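Local coordinates for ABC transporter substrate-binding protein (Bradyrhizobium japonicum, PDB 4I1D) that probably serves as the periplasmic solute-binding component of an ABC transporter, possibly for polyamines, and here holds D-malate, at residues 15-19 / 35-39; 90-94 / 269-273; 108-114 / 218-223; 259-263 / 278-282. One frame throughout, in Å; residues are numbered along the deposited sequence.

Contact 1: 15-19 / 35-39; sequences QAAQT and NQDSI
Gln-15, near the start of helix 12-30, turns its amide onto strand 33-38, and what crosses the contact is a network of side-chain hydrogen bonds. The amide hydrogen bonds come first. CG of Gln-15 is anti to the backbone N (chi1 -169°) and the chain runs on extended, which carries the amide to the strand. There NE2 of Gln-15 donates to OE1 of Gln-36 (2.7 Å) and to the backbone O of Asp-37 (3.0 Å), both acceptors lying close to the amide plane of Gln-15. The two glutamine chains reach past one another from opposite ends, their amide planes 22° apart. Hydroxyl bonds complete the grip. OG of Ser-38 donates to OE1 of Gln-15 (2.9 Å) from above the carbonyl plane. NE2 of Gln-36 reaches OG1 of Thr-19 (2.8 Å), which in turn donates to the backbone O of Gln-15 (3.0 Å), closing a ring of bonds between helix and strand. The backbone N of Gly-11 is a further donor to OE1 of Gln-15, so both ends of this amide are held and its rotation is fixed. Asp-37 points away from the helix and makes a salt bridge to Arg-208 of the second subunit. The axes of 15-19 and 35-38 run nearly antiparallel (162°), as expected for the helix and second strand of a beta-alpha-beta unit, here strand 4-9, helix 12-30 and strand 33-38.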
loop_
_atom_site.group_PDB
_atom_site.type_symbol
_atom_site.label_atom_id
_atom_site.label_comp_id
_atom_site.label_asym_id
_atom_site.label_seq_id
_atom_site.Cartn_x
_atom_site.Cartn_y
_atom_site.Cartn_z
ATOM N N GLN A 15 39.477 -3.647 -11.046
ATOM C CA GLN A 15 39.523 -4.870 -11.857
ATOM C C GLN A 15 40.473 -4.723 -13.049
ATOM O O GLN A 15 41.067 -5.701 -13.502
ATOM C CB GLN A 15 38.125 -5.293 -12.325
ATOM C CG GLN A 15 38.064 -6.693 -12.940
ATOM C CD GLN A 15 36.676 -7.338 -12.830
ATOM O OE1 GLN A 15 35.872 -6.974 -11.971
ATOM N NE2 GLN A 15 36.402 -8.305 -13.698
ATOM N N ALA A 16 40.612 -3.509 -13.575
ATOM C CA ALA A 16 41.544 -3.317 -14.687
ATOM C C ALA A 16 42.978 -3.571 -14.198
ATOM O O ALA A 16 43.807 -4.137 -14.911
ATOM C CB ALA A 16 41.416 -1.923 -15.276
ATOM N N ALA A 17 43.255 -3.154 -12.969
ATOM C CA ALA A 17 44.585 -3.318 -12.388
ATOM C C ALA A 17 44.876 -4.792 -12.140
ATOM O O ALA A 17 46.002 -5.245 -12.335
ATOM C CB ALA A 17 44.700 -2.529 -11.096
ATOM N N GLN A 18 43.854 -5.528 -11.703
ATOM C CA GLN A 18 43.968 -6.962 -11.479
ATOM C C GLN A 18 44.301 -7.666 -12.772
ATOM O O GLN A 18 45.040 -8.653 -12.793
ATOM C CB GLN A 18 42.645 -7.532 -10.970
ATOM C CG GLN A 18 42.257 -7.108 -9.569
ATOM C CD GLN A 18 40.897 -7.659 -9.220
ATOM O OE1 GLN A 18 40.698 -8.864 -9.269
ATOM N NE2 GLN A 18 39.939 -6.777 -8.919
ATOM N N THR A 19 43.714 -7.166 -13.849
ATOM C CA THR A 19 43.874 -7.777 -15.153
ATOM C C THR A 19 45.328 -7.672 -15.592
ATOM O O THR A 19 45.930 -8.663 -16.006
ATOM C CB THR A 19 42.930 -7.124 -16.182
ATOM O OG1 THR A 19 41.576 -7.466 -15.856
ATOM C CG2 THR A 19 43.252 -7.591 -17.610
ATOM N N ASN A 35 37.541 -15.671 -18.399
ATOM C CA ASN A 35 36.409 -14.798 -18.683
ATOM C C ASN A 35 36.065 -13.992 -17.437
ATOM O O ASN A 35 36.034 -14.519 -16.322
ATOM C CB ASN A 35 35.212 -15.610 -19.154
ATOM C CG ASN A 35 35.577 -16.573 -20.265
ATOM O OD1 ASN A 35 35.474 -17.791 -20.105
ATOM N ND2 ASN A 35 36.021 -16.032 -21.398
ATOM N N GLN A 36 35.837 -12.701 -17.625
ATOM C CA GLN A 36 35.611 -11.803 -16.506
ATOM C C GLN A 36 34.158 -11.405 -16.388
ATOM O O GLN A 36 33.442 -11.311 -17.384
ATOM C CB GLN A 36 36.457 -10.534 -16.662
ATOM C CG GLN A 36 37.958 -10.751 -16.517
ATOM C CD GLN A 36 38.718 -9.445 -16.371
ATOM O OE1 GLN A 36 38.247 -8.509 -15.714
ATOM N NE2 GLN A 36 39.897 -9.370 -16.984
ATOM N N ASP A 37 33.738 -11.131 -15.159
ATOM C CA ASP A 37 32.452 -10.503 -14.917
ATOM C C ASP A 37 32.655 -9.539 -13.748
ATOM O O ASP A 37 33.717 -9.548 -13.111
ATOM C CB ASP A 37 31.384 -11.558 -14.604
ATOM C CG ASP A 37 29.972 -11.089 -14.945
ATOM O OD1 ASP A 37 29.797 -9.887 -15.251
ATOM O OD2 ASP A 37 29.035 -11.921 -14.904
ATOM N N SER A 38 31.651 -8.707 -13.482
ATOM C CA SER A 38 31.710 -7.719 -12.409
ATOM C C SER A 38 30.353 -7.553 -11.756
ATOM O O SER A 38 29.316 -7.664 -12.411
ATOM C CB SER A 38 32.169 -6.353 -12.943
ATOM O OG SER A 38 33.459 -6.458 -13.520
ATOM N N ILE A 39 30.367 -7.271 -10.461
ATOM C CA ILE A 39 29.150 -6.986 -9.730
ATOM C C ILE A 39 29.537 -6.305 -8.418
ATOM O O ILE A 39 30.555 -6.655 -7.811
ATOM C CB ILE A 39 28.321 -8.282 -9.484
ATOM C CG1 ILE A 39 26.899 -7.939 -9.027
ATOM C CG2 ILE A 39 29.014 -9.190 -8.473
ATOM C CD1 ILE A 39 25.968 -9.135 -8.958
#

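Contact 2: 90-94 / 269-273; sequences MPEAY and PGNPK. With SO4 (sulfate ion), chain F.
Met-90, a selenomethionine, bends at its last torsion (chi3 53°) and so folds CE in toward the backbone O of Gly-270, while Asn-271 holds CG anti to its backbone N (chi1 -175°) and lays its amide against the Met-90 chain. CG of Met-90 meets CG of Asn-271 at 3.5 Å, SE of Met-90 lies at 3.7 Å from the same amide carbon, and CE of Met-90 stops 3.6 Å from O of Gly-270. The second patch is built on Tyr-94. CG of Pro-272 sits over one face of its ring in a CH-pi contact, 3.9 Å from the ring centroid and 16° off the normal, displaced toward the rim. CD1 of Tyr-94 also comes to 3.3 Å from O of Gly-270. Pro-91 adds a smaller apolar touch, its CD lying 4.1 Å from CG of Pro-272. No hydrogen bond joins the two segments. OD1 of Asn-271 accepts from N of Lys-273 (2.8 Å) and its ND2 donates to O of Val-253, two bonds that orient the amide on which Met-90 rests; the bond from N of Asn-271 to OE1 of Gln-258 holds the backbone. Within 90-94, the backbone N of Glu-92 binds a sulfate, probably from the crystallisation liquor. The 90-94 loop leads toward strand 100-112, and segment 269-273 runs on from strand 268-269, the antiparallel partner of 100-112; the contact thus joins the loops flanking this strand pair, one of them shaped by the Asx turn at Asn-271.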
loop_
_atom_site.group_PDB
_atom_site.type_symbol
_atom_site.label_atom_id
_atom_site.label_comp_id
_atom_site.label_asym_id
_atom_site.label_seq_id
_atom_site.Cartn_x
_atom_site.Cartn_y
_atom_site.Cartn_z
HETATM N N MSE A 90 51.424 -19.153 2.688
HETATM C CA MSE A 90 51.007 -17.941 3.394
HETATM C C MSE A 90 50.669 -18.248 4.853
HETATM O O MSE A 90 50.257 -19.365 5.174
HETATM C CB MSE A 90 49.812 -17.291 2.689
HETATM C CG MSE A 90 50.179 -16.673 1.347
HETATM SE SE MSE A 90 48.643 -16.198 0.234
HETATM C CE MSE A 90 47.651 -15.125 1.511
ATOM N N PRO A 91 50.857 -17.263 5.746
ATOM C CA PRO A 91 50.495 -17.470 7.154
ATOM C C PRO A 91 49.012 -17.806 7.288
ATOM O O PRO A 91 48.206 -17.375 6.460
ATOM C CB PRO A 91 50.802 -16.115 7.800
ATOM C CG PRO A 91 51.848 -15.521 6.928
ATOM C CD PRO A 91 51.491 -15.953 5.528
ATOM N N GLU A 92 48.668 -18.568 8.321
ATOM C CA GLU A 92 47.311 -19.063 8.492
ATOM C C GLU A 92 46.306 -17.940 8.715
ATOM O O GLU A 92 45.121 -18.086 8.418
ATOM C CB GLU A 92 47.254 -20.092 9.625
ATOM C CG GLU A 92 48.149 -21.302 9.372
ATOM C CD GLU A 92 47.567 -22.601 9.901
ATOM O OE1 GLU A 92 47.009 -22.588 11.020
ATOM O OE2 GLU A 92 47.670 -23.633 9.192
ATOM N N ALA A 93 46.780 -16.813 9.225
ATOM C CA ALA A 93 45.899 -15.676 9.443
ATOM C C ALA A 93 45.481 -14.999 8.126
ATOM O O ALA A 93 44.614 -14.123 8.124
ATOM C CB ALA A 93 46.556 -14.675 10.366
ATOM N N TYR A 94 46.093 -15.406 7.017
ATOM C CA TYR A 94 45.796 -14.809 5.709
ATOM C C TYR A 94 44.880 -15.675 4.848
ATOM O O TYR A 94 44.583 -15.333 3.709
ATOM C CB TYR A 94 47.082 -14.509 4.937
ATOM C CG TYR A 94 47.867 -13.316 5.449
ATOM C CD1 TYR A 94 47.729 -12.065 4.859
ATOM C CD2 TYR A 94 48.756 -13.443 6.509
ATOM C CE1 TYR A 94 48.451 -10.973 5.316
ATOM C CE2 TYR A 94 49.484 -12.354 6.972
ATOM C CZ TYR A 94 49.328 -11.126 6.367
ATOM O OH TYR A 94 50.049 -10.042 6.815
ATOM N N PRO A 269 49.182 -6.122 -1.319
ATOM C CA PRO A 269 49.075 -7.517 -1.763
ATOM C C PRO A 269 48.485 -8.408 -0.667
ATOM O O PRO A 269 48.903 -8.304 0.487
ATOM C CB PRO A 269 50.538 -7.905 -2.054
ATOM C CG PRO A 269 51.344 -7.061 -1.123
ATOM C CD PRO A 269 50.557 -5.758 -0.931
ATOM N N GLY A 270 47.518 -9.253 -1.016
ATOM C CA GLY A 270 47.000 -10.231 -0.073
ATOM C C GLY A 270 48.101 -11.153 0.443
ATOM O O GLY A 270 48.069 -11.591 1.593
ATOM N N ASN A 271 49.082 -11.452 -0.405
ATOM C CA ASN A 271 50.186 -12.323 -0.012
ATOM C C ASN A 271 51.383 -11.502 0.425
ATOM O O ASN A 271 52.071 -10.909 -0.408
ATOM C CB ASN A 271 50.584 -13.257 -1.161
ATOM C CG ASN A 271 51.661 -14.263 -0.757
ATOM O OD1 ASN A 271 52.342 -14.103 0.260
ATOM N ND2 ASN A 271 51.816 -15.304 -1.559
ATOM N N PRO A 272 51.640 -11.467 1.739
ATOM C CA PRO A 272 52.728 -10.651 2.280
ATOM C C PRO A 272 54.099 -11.046 1.719
ATOM O O PRO A 272 55.035 -10.246 1.810
ATOM C CB PRO A 272 52.645 -10.906 3.792
ATOM C CG PRO A 272 51.923 -12.207 3.919
ATOM C CD PRO A 272 50.944 -12.229 2.788
ATOM N N LYS A 273 54.215 -12.240 1.142
ATOM C CA LYS A 273 55.462 -12.658 0.503
ATOM C C LYS A 273 55.819 -11.745 -0.669
ATOM O O LYS A 273 56.984 -11.646 -1.058
ATOM C CB LYS A 273 55.388 -14.111 0.021
ATOM C CG LYS A 273 55.478 -15.153 1.125
ATOM C CD LYS A 273 56.589 -16.161 0.847
ATOM C CE LYS A 273 56.664 -17.219 1.943
ATOM N NZ LYS A 273 57.947 -17.984 1.914
HETATM S S SO4 F . 51.456 -19.375 10.597
HETATM O O1 SO4 F . 52.560 -18.414 10.583
HETATM O O2 SO4 F . 51.465 -20.158 9.359
HETATM O O3 SO4 F . 51.595 -20.285 11.731
HETATM O O4 SO4 F . 50.194 -18.650 10.728
#

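Contact 3: 108-114 / 218-223; sequences VLAYSQK and KVSFTY. With SO4 (sulfate ion), chain K; ACT (acetate ion), chain R.
Lys-218 O accepts the shortest bond of this contact, from N of Gln-113 at 2.7 Å, just beyond the paired strands. Further in, Tyr-111 and Ser-220 form an antiparallel hydrogen-bonded pair: N of Tyr-111 to O of Ser-220 and N of Ser-220 to O of Tyr-111, each 3.0 Å. O of Ser-220 also receives a CA-H contact from Ala-110 and lies over one face of the Tyr-111 ring, offset toward its rim. A chi1 of 62° sets CG of Tyr-111 between the backbone N and the carbonyl carbon, and CE1 of Tyr-111 comes to 3.7 Å from CA of Phe-221. The strands, 100-112 and 219-235, belong to the mixed sheet of the chain; in type II periplasmic binding proteins such strands probably run between lobes. Near the Leu-109 end, a water bridges N of Leu-109 and O of Thr-222. On the face that carries Ala-110 and Phe-221, away from Tyr-111, CD2 of Phe-221 meets CG2 of Val-108 at 3.5 Å, and CE2 of Phe-221 stands 3.5 Å above the centre of the Tyr-223 ring. Val-209 of helix 206-214 packs on Ala-110 and Phe-221, and Tyr-223 OH is bound to O of Gln-287. At the far end OG of Ser-112 is taken up by N of Thr-115 and by an acetate, probably from the crystallisation liquor.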
loop_
_atom_site.group_PDB
_atom_site.type_symbol
_atom_site.label_atom_id
_atom_site.label_comp_id
_atom_site.label_asym_id
_atom_site.label_seq_id
_atom_site.Cartn_x
_atom_site.Cartn_y
_atom_site.Cartn_z
ATOM N N VAL A 108 39.645 5.302 5.059
ATOM C CA VAL A 108 40.481 6.321 5.687
ATOM C C VAL A 108 39.771 7.666 5.858
ATOM O O VAL A 108 38.779 7.961 5.183
ATOM C CB VAL A 108 41.809 6.543 4.902
ATOM C CG1 VAL A 108 42.704 5.308 4.984
ATOM C CG2 VAL A 108 41.523 6.906 3.446
ATOM N N LEU A 109 40.284 8.465 6.785
ATOM C CA LEU A 109 39.915 9.863 6.893
ATOM C C LEU A 109 40.548 10.627 5.721
ATOM O O LEU A 109 41.771 10.799 5.660
ATOM C CB LEU A 109 40.404 10.423 8.236
ATOM C CG LEU A 109 40.167 11.908 8.544
ATOM C CD1 LEU A 109 38.735 12.288 8.261
ATOM C CD2 LEU A 109 40.541 12.269 9.996
ATOM N N ALA A 110 39.710 11.053 4.782
ATOM C CA ALA A 110 40.142 11.883 3.661
ATOM C C ALA A 110 39.686 13.305 3.922
ATOM O O ALA A 110 38.702 13.534 4.641
ATOM C CB ALA A 110 39.557 11.362 2.325
ATOM N N TYR A 111 40.401 14.263 3.345
ATOM C CA TYR A 111 40.158 15.659 3.650
ATOM C C TYR A 111 40.689 16.556 2.535
ATOM O O TYR A 111 41.622 16.195 1.835
ATOM C CB TYR A 111 40.814 16.022 4.985
ATOM C CG TYR A 111 42.318 15.867 4.971
ATOM C CD1 TYR A 111 42.921 14.688 5.399
ATOM C CD2 TYR A 111 43.136 16.892 4.514
ATOM C CE1 TYR A 111 44.304 14.535 5.382
ATOM C CE2 TYR A 111 44.520 16.751 4.484
ATOM C CZ TYR A 111 45.095 15.567 4.914
ATOM O OH TYR A 111 46.466 15.424 4.882
ATOM N N SER A 112 40.076 17.728 2.390
ATOM C CA SER A 112 40.485 18.727 1.414
ATOM C C SER A 112 41.702 19.540 1.881
ATOM O O SER A 112 41.734 20.058 3.007
ATOM C CB SER A 112 39.315 19.672 1.138
ATOM O OG SER A 112 39.759 20.892 0.571
ATOM N N GLN A 113 42.697 19.659 1.013
ATOM C CA GLN A 113 43.873 20.473 1.321
ATOM C C GLN A 113 43.600 21.956 1.159
ATOM O O GLN A 113 44.330 22.776 1.710
ATOM C CB GLN A 113 45.073 20.075 0.462
ATOM C CG GLN A 113 45.679 18.731 0.826
ATOM C CD GLN A 113 46.533 18.174 -0.300
ATOM O OE1 GLN A 113 46.473 18.656 -1.438
ATOM N NE2 GLN A 113 47.338 17.162 0.013
ATOM N N LYS A 114 42.563 22.306 0.401
ATOM C CA LYS A 114 42.164 23.703 0.290
ATOM C C LYS A 114 41.588 24.162 1.630
ATOM O O LYS A 114 41.870 25.263 2.101
ATOM C CB LYS A 114 41.157 23.917 -0.842
ATOM C CG LYS A 114 41.802 24.172 -2.205
ATOM C CD LYS A 114 40.759 24.325 -3.319
ATOM C CE LYS A 114 41.409 24.309 -4.713
ATOM N NZ LYS A 114 40.426 24.314 -5.850
ATOM N N LYS A 218 42.819 18.847 -4.951
ATOM C CA LYS A 218 43.632 19.195 -3.793
ATOM C C LYS A 218 43.100 18.493 -2.551
ATOM O O LYS A 218 42.518 19.123 -1.674
ATOM C CB LYS A 218 43.678 20.710 -3.590
ATOM C CG LYS A 218 44.431 21.450 -4.681
ATOM C CD LYS A 218 45.702 20.708 -5.045
ATOM C CE LYS A 218 46.596 21.534 -5.969
ATOM N NZ LYS A 218 45.989 21.802 -7.305
ATOM N N VAL A 219 43.286 17.181 -2.493
ATOM C CA VAL A 219 42.809 16.392 -1.366
ATOM C C VAL A 219 43.844 15.351 -0.973
ATOM O O VAL A 219 44.765 15.062 -1.736
ATOM C CB VAL A 219 41.480 15.685 -1.692
ATOM C CG1 VAL A 219 40.487 16.670 -2.290
ATOM C CG2 VAL A 219 41.719 14.518 -2.637
ATOM N N SER A 220 43.694 14.789 0.220
ATOM C CA SER A 220 44.633 13.785 0.695
ATOM C C SER A 220 43.974 12.965 1.792
ATOM O O SER A 220 42.762 13.065 2.013
ATOM C CB SER A 220 45.905 14.453 1.229
ATOM O OG SER A 220 46.870 13.487 1.610
ATOM N N PHE A 221 44.768 12.157 2.482
ATOM C CA PHE A 221 44.245 11.311 3.546
ATOM C C PHE A 221 45.364 10.833 4.443
ATOM O O PHE A 221 46.540 10.971 4.115
ATOM C CB PHE A 221 43.476 10.110 2.975
ATOM C CG PHE A 221 44.358 9.018 2.422
ATOM C CD1 PHE A 221 44.726 9.012 1.085
ATOM C CD2 PHE A 221 44.802 7.986 3.237
ATOM C CE1 PHE A 221 45.531 7.996 0.567
ATOM C CE2 PHE A 221 45.609 6.968 2.731
ATOM C CZ PHE A 221 45.972 6.972 1.392
ATOM N N THR A 222 44.989 10.271 5.583
ATOM C CA THR A 222 45.959 9.687 6.497
ATOM C C THR A 222 45.605 8.231 6.721
ATOM O O THR A 222 44.434 7.855 6.644
ATOM C CB THR A 222 45.956 10.403 7.862
ATOM O OG1 THR A 222 46.901 9.765 8.732
ATOM C CG2 THR A 222 44.577 10.323 8.498
ATOM N N TYR A 223 46.610 7.404 6.984
ATOM C CA TYR A 223 46.340 6.026 7.372
ATOM C C TYR A 223 46.084 5.952 8.883
ATOM O O TYR A 223 45.589 4.944 9.397
ATOM C CB TYR A 223 47.474 5.086 6.956
ATOM C CG TYR A 223 47.415 4.633 5.502
ATOM C CD1 TYR A 223 46.368 3.834 5.040
ATOM C CD2 TYR A 223 48.416 4.986 4.605
ATOM C CE1 TYR A 223 46.304 3.418 3.720
ATOM C CE2 TYR A 223 48.371 4.567 3.275
ATOM C CZ TYR A 223 47.317 3.787 2.841
ATOM O OH TYR A 223 47.285 3.377 1.528
HETATM S S SO4 K . 50.085 10.799 9.006
HETATM O O1 SO4 K . 51.435 11.324 8.822
HETATM O O2 SO4 K . 49.802 9.790 7.978
HETATM O O3 SO4 K . 49.972 10.210 10.345
HETATM O O4 SO4 K . 49.147 11.907 8.859
HETATM C C ACT R . 38.490 20.952 -3.671
HETATM O O ACT R . 38.612 20.821 -2.428
HETATM O OXT ACT R . 39.136 20.139 -4.381
HETATM C CH3 ACT R . 37.620 22.024 -4.270
HETATM O O HOH W 1 42.394 7.049 8.376
#

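Contact 4: 259-263 / 278-282; sequences ANLPL and NVIKP
Ala-259 and Val-279 bring the two backbones nearest, with CA atoms 6.3 Å apart. The first segment continues helix 255-260 into a 3-10 turn, in which N of Leu-263 bonds to O of Asn-260 (3.1 Å); the second has no regular structure until Lys-281 takes the N-cap position of helix 282-285. No hydrogen bond crosses between them, and the contact is made largely of methyl and methylene groups. Val-279 points at the first segment and has both branches on Ala-259. CG2 of Val-279 lies 3.5 Å from CB of Ala-259, tighter than usual van der Waals contact, and 3.3 Å from the backbone O of Ala-259. The chi1 of Val-279, -19°, is far from a staggered value, which may reflect local strain or imprecise placement. CG2 of Val-279 is also flanked by CD1 of Leu-263 at 4.0 Å. Ile-280 works alongside: CG1, anti to its carbonyl carbon, and an extended chain push CD1 of Ile-280 onto CG of Pro-262 (3.6 Å), the two side chains crossing at about a right angle. CG1 of Ile-280 also comes to 3.4 Å from O of Ala-259, so this oxygen faces carbons of two residues. Outside the two segments, O of Pro-262 accepts from NE of Arg-284, which ties the 3-10 turn to helix 282-285. Asn-260 and Leu-261 pack on Ala-21 and Ala-17 of helix 12-30, placing the turn between that helix and the loop that follows strand 268-269.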
loop_
_atom_site.group_PDB
_atom_site.type_symbol
_atom_site.label_atom_id
_atom_site.label_comp_id
_atom_site.label_asym_id
_atom_site.label_seq_id
_atom_site.Cartn_x
_atom_site.Cartn_y
_atom_site.Cartn_z
ATOM N N ALA A 259 52.883 -8.996 -6.089
ATOM C CA ALA A 259 53.715 -7.812 -5.929
ATOM C C ALA A 259 53.467 -6.821 -7.067
ATOM O O ALA A 259 53.744 -5.631 -6.934
ATOM C CB ALA A 259 55.226 -8.188 -5.834
ATOM N N ASN A 260 52.940 -7.308 -8.186
ATOM C CA ASN A 260 52.686 -6.428 -9.325
ATOM C C ASN A 260 51.403 -5.616 -9.199
ATOM O O ASN A 260 51.240 -4.597 -9.872
ATOM C CB ASN A 260 52.693 -7.200 -10.642
ATOM C CG ASN A 260 54.068 -7.217 -11.293
ATOM O OD1 ASN A 260 54.371 -6.393 -12.158
ATOM N ND2 ASN A 260 54.910 -8.153 -10.871
ATOM N N LEU A 261 50.496 -6.061 -8.336
ATOM C CA LEU A 261 49.202 -5.387 -8.205
ATOM C C LEU A 261 49.326 -3.921 -7.765
ATOM O O LEU A 261 48.773 -3.032 -8.417
ATOM C CB LEU A 261 48.251 -6.159 -7.284
ATOM C CG LEU A 261 46.913 -5.452 -7.086
ATOM C CD1 LEU A 261 46.219 -5.261 -8.418
ATOM C CD2 LEU A 261 46.025 -6.224 -6.124
ATOM N N PRO A 262 50.055 -3.666 -6.663
ATOM C CA PRO A 262 50.282 -2.295 -6.178
ATOM C C PRO A 262 51.141 -1.456 -7.116
ATOM O O PRO A 262 51.391 -0.282 -6.848
ATOM C CB PRO A 262 51.023 -2.509 -4.855
ATOM C CG PRO A 262 51.623 -3.861 -4.965
ATOM C CD PRO A 262 50.637 -4.667 -5.755
ATOM N N LEU A 263 51.615 -2.044 -8.203
ATOM C CA LEU A 263 52.293 -1.237 -9.201
ATOM C C LEU A 263 51.240 -0.483 -10.014
ATOM O O LEU A 263 51.544 0.484 -10.714
ATOM C CB LEU A 263 53.163 -2.105 -10.108
ATOM C CG LEU A 263 54.381 -2.758 -9.448
ATOM C CD1 LEU A 263 55.328 -3.312 -10.511
ATOM C CD2 LEU A 263 55.103 -1.750 -8.589
ATOM N N ASN A 278 61.074 -7.906 -4.352
ATOM C CA ASN A 278 61.903 -6.871 -4.964
ATOM C C ASN A 278 61.333 -6.324 -6.268
ATOM O O ASN A 278 62.087 -6.032 -7.201
ATOM C CB ASN A 278 63.322 -7.392 -5.214
ATOM C CG ASN A 278 64.355 -6.716 -4.337
ATOM O OD1 ASN A 278 65.013 -5.765 -4.758
ATOM N ND2 ASN A 278 64.505 -7.206 -3.109
ATOM N N VAL A 279 60.010 -6.199 -6.346
ATOM C CA VAL A 279 59.392 -5.538 -7.494
ATOM C C VAL A 279 58.782 -4.217 -7.059
ATOM O O VAL A 279 58.664 -3.287 -7.859
ATOM C CB VAL A 279 58.332 -6.412 -8.216
ATOM C CG1 VAL A 279 58.513 -7.879 -7.865
ATOM C CG2 VAL A 279 56.925 -5.937 -7.898
ATOM N N ILE A 280 58.416 -4.140 -5.783
ATOM C CA ILE A 280 57.879 -2.918 -5.192
ATOM C C ILE A 280 58.976 -2.086 -4.539
ATOM O O ILE A 280 59.557 -2.496 -3.535
ATOM C CB ILE A 280 56.831 -3.239 -4.119
ATOM C CG1 ILE A 280 55.774 -4.199 -4.674
ATOM C CG2 ILE A 280 56.182 -1.956 -3.609
ATOM C CD1 ILE A 280 54.800 -4.706 -3.625
ATOM N N LYS A 281 59.254 -0.916 -5.107
ATOM C CA LYS A 281 60.252 -0.010 -4.549
ATOM C C LYS A 281 59.777 0.552 -3.201
ATOM O O LYS A 281 58.572 0.711 -2.981
ATOM C CB LYS A 281 60.550 1.123 -5.537
ATOM C CG LYS A 281 60.932 0.642 -6.938
ATOM C CD LYS A 281 61.388 1.791 -7.851
ATOM C CE LYS A 281 60.357 2.127 -8.937
ATOM N NZ LYS A 281 59.132 2.817 -8.416
ATOM N N PRO A 282 60.727 0.854 -2.298
ATOM C CA PRO A 282 60.428 1.351 -0.945
ATOM C C PRO A 282 59.466 2.543 -0.947
ATOM O O PRO A 282 58.519 2.565 -0.155
ATOM C CB PRO A 282 61.800 1.794 -0.424
ATOM C CG PRO A 282 62.794 1.022 -1.246
ATOM C CD PRO A 282 62.171 0.898 -2.596
#

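Contact 1 closes before the others open. Contact 3 is nested inside the loop closed by contact 2, whose segments alternate with those of contact 4; the loop between strand 268-269 and helix 282-285 carries the second segments of contacts 2 and 4, their centres about 15 Å apart. Contacts 1 and 3 reach the same mixed sheet, with D-malate about 9 Å from the side chain of Gln-15 and about 12 Å from that of Val-108. Contact 4 touches contact 1 through Leu-261, whose CD1 packs on helix 12-30. The centre of contact 3 is 24 to 29 Å from the other centres, consistent with a two-lobed binding protein whose ligand sits between the lobes.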